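Local coordinates for CRISPR-associated protein CasA/Cse1 (Thermus thermophilus, PDB 4F3E) that serves as the largest subunit of the type I-E Cascade complex, an RNA-guided bacterial immune assembly, and takes part in DNA target binding, at residues 44-49 / 352-357. Residues are numbered along the deposited sequence; the frame is centred on the assembly and turned at random.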
loop_
_atom_site.group_PDB
_atom_site.type_symbol
_atom_site.label_atom_id
_atom_site.label_comp_id
_atom_site.label_asym_id
_atom_site.label_seq_id
_atom_site.Cartn_x
_atom_site.Cartn_y
_atom_site.Cartn_z
ATOM N N PRO A 44 10.722 -5.171 7.819
ATOM C CA PRO A 44 10.687 -3.744 8.119
ATOM C C PRO A 44 10.186 -2.925 6.925
ATOM O O PRO A 44 9.673 -1.826 7.130
ATOM C CB PRO A 44 12.152 -3.420 8.457
ATOM C CG PRO A 44 12.956 -4.484 7.776
ATOM C CD PRO A 44 12.094 -5.714 7.798
ATOM N N SER A 45 10.313 -3.454 5.711
ATOM C CA SER A 45 9.836 -2.742 4.521
ATOM C C SER A 45 8.400 -3.079 4.142
ATOM O O SER A 45 8.092 -4.230 3.843
ATOM C CB SER A 45 10.756 -3.006 3.320
ATOM O OG SER A 45 10.065 -2.875 2.087
ATOM N N PRO A 46 7.526 -2.066 4.121
ATOM C CA PRO A 46 6.132 -2.219 3.684
ATOM C C PRO A 46 6.041 -2.697 2.232
ATOM O O PRO A 46 5.112 -3.430 1.888
ATOM C CB PRO A 46 5.578 -0.805 3.776
ATOM C CG PRO A 46 6.483 -0.093 4.735
ATOM C CD PRO A 46 7.825 -0.688 4.530
ATOM N N LEU A 47 6.977 -2.285 1.386
ATOM C CA LEU A 47 6.950 -2.769 0.007
ATOM C C LEU A 47 7.240 -4.275 -0.016
ATOM O O LEU A 47 6.543 -5.025 -0.706
ATOM C CB LEU A 47 7.913 -1.989 -0.892
ATOM C CG LEU A 47 7.776 -0.470 -0.813
ATOM C CD1 LEU A 47 8.646 0.218 -1.859
ATOM C CD2 LEU A 47 6.324 -0.034 -0.946
ATOM N N GLU A 48 8.234 -4.727 0.756
ATOM C CA GLU A 48 8.526 -6.164 0.795
ATOM C C GLU A 48 7.285 -6.915 1.263
ATOM O O GLU A 48 6.876 -7.904 0.654
ATOM C CB GLU A 48 9.712 -6.508 1.700
ATOM C CG GLU A 48 11.070 -6.125 1.178
ATOM C CD GLU A 48 12.207 -6.782 1.969
ATOM O OE1 GLU A 48 11.919 -7.374 3.030
ATOM O OE2 GLU A 48 13.383 -6.712 1.533
ATOM N N GLU A 49 6.668 -6.425 2.335
ATOM C CA GLU A 49 5.498 -7.095 2.898
ATOM C C GLU A 49 4.397 -7.262 1.844
ATOM O O GLU A 49 3.767 -8.314 1.757
ATOM C CB GLU A 49 4.973 -6.333 4.117
ATOM C CG GLU A 49 3.687 -6.901 4.718
ATOM C CD GLU A 49 3.260 -6.184 6.020
ATOM O OE1 GLU A 49 3.873 -5.153 6.381
ATOM O OE2 GLU A 49 2.305 -6.649 6.679
ATOM N N LEU A 352 9.089 9.528 -2.164
ATOM C CA LEU A 352 9.370 10.324 -0.972
ATOM C C LEU A 352 9.465 9.500 0.315
ATOM O O LEU A 352 10.147 9.886 1.266
ATOM C CB LEU A 352 8.285 11.380 -0.791
ATOM C CG LEU A 352 8.474 12.728 -1.461
ATOM C CD1 LEU A 352 7.188 13.513 -1.353
ATOM C CD2 LEU A 352 9.616 13.481 -0.801
ATOM N N ASP A 353 8.756 8.382 0.359
ATOM C CA ASP A 353 8.634 7.641 1.590
ATOM C C ASP A 353 8.006 6.298 1.290
ATOM O O ASP A 353 7.379 6.129 0.252
ATOM C CB ASP A 353 7.783 8.436 2.590
ATOM C CG ASP A 353 7.959 7.958 4.032
ATOM O OD1 ASP A 353 8.980 7.288 4.312
ATOM O OD2 ASP A 353 7.081 8.251 4.881
ATOM N N ILE A 354 8.240 5.340 2.186
ATOM C CA ILE A 354 7.542 4.063 2.223
ATOM C C ILE A 354 6.745 4.036 3.509
ATOM O O ILE A 354 7.290 4.309 4.577
ATOM C CB ILE A 354 8.504 2.885 2.303
ATOM C CG1 ILE A 354 9.585 3.010 1.239
ATOM C CG2 ILE A 354 7.753 1.607 2.126
ATOM C CD1 ILE A 354 9.047 3.305 -0.108
ATOM N N ARG A 355 5.467 3.683 3.422
ATOM C CA ARG A 355 4.615 3.738 4.598
ATOM C C ARG A 355 3.746 2.504 4.856
ATOM O O ARG A 355 3.238 1.882 3.933
ATOM C CB ARG A 355 3.734 4.976 4.520
ATOM C CG ARG A 355 2.929 5.213 5.775
ATOM C CD ARG A 355 2.214 6.534 5.678
ATOM N NE ARG A 355 3.142 7.583 5.301
ATOM C CZ ARG A 355 2.778 8.721 4.725
ATOM N NH1 ARG A 355 1.494 8.935 4.457
ATOM N NH2 ARG A 355 3.691 9.636 4.413
ATOM N N ARG A 356 3.562 2.180 6.131
ATOM C CA ARG A 356 2.611 1.155 6.551
ATOM C C ARG A 356 1.620 1.783 7.536
ATOM O O ARG A 356 2.028 2.316 8.557
ATOM C CB ARG A 356 3.357 -0.014 7.201
ATOM C CG ARG A 356 2.491 -1.011 7.909
ATOM C CD ARG A 356 3.343 -1.965 8.762
ATOM N NE ARG A 356 4.117 -2.902 7.949
ATOM C CZ ARG A 356 5.438 -2.854 7.781
ATOM N NH1 ARG A 356 6.165 -1.914 8.384
ATOM N NH2 ARG A 356 6.037 -3.765 7.015
ATOM N N GLU A 357 0.331 1.760 7.198
ATOM C CA GLU A 357 -0.723 2.260 8.085
ATOM C C GLU A 357 -1.538 1.075 8.613
ATOM O O GLU A 357 -1.649 0.036 7.955
ATOM C CB GLU A 357 -1.660 3.238 7.367
ATOM C CG GLU A 357 -0.994 4.476 6.785
ATOM C CD GLU A 357 -0.754 5.564 7.806
ATOM O OE1 GLU A 357 -0.928 5.301 9.014
ATOM O OE2 GLU A 357 -0.395 6.686 7.396
#
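R356 reaches across to E49 and holds a single carboxylate oxygen with two nitrogens. R356 NH2 lies 2.6 Å from E49 OE1, and R356 NE lies 2.8 Å from the same E49 OE1. Both hydrogen bonds are bent, as expected when two N-H groups share one acceptor. The oxygen sits in the guanidinium plane, and the carboxylate is turned 34° from that plane. With CG anti to its backbone N and the rest extended, E49 carries its carboxylate out to R356. The R356 chain starts the same way but bends at chi3 (-71°), which swings the guanidinium side-on to the acid. P46 lies over one face of this guanidinium, its CG offset toward the rim. P44 O is at the edge, 3.7 Å from R356 NH1.

Next to the salt bridge is an apolar patch. The P46 ring packs against I354, with P46 CD 3.3 Å from I354 CG2. L47 crosses I354 at about a right angle, and its CD1 is 3.6 Å from I354 CD1. P46 CB also meets the backbone of the strand, 3.6 Å from R355 O.

The contact sets the first turn of helix 46-64 against strand 350-361, an outer strand of a three-stranded antiparallel sheet. S45 is the N-cap of that helix: its OG accepts from E48 N at 2.9 Å. P46 follows as the first helical residue, and its CB points toward the strand.

Further out, R340 on the adjacent strand 337-347 forms a salt bridge with E49 OE2. The acid is therefore shared by two arginines, which would be expected to favour its ionised form. T43 O receives a weak hydrogen bond from R356 NH2. L47 also packs on V159 and F163 of helix 150-163.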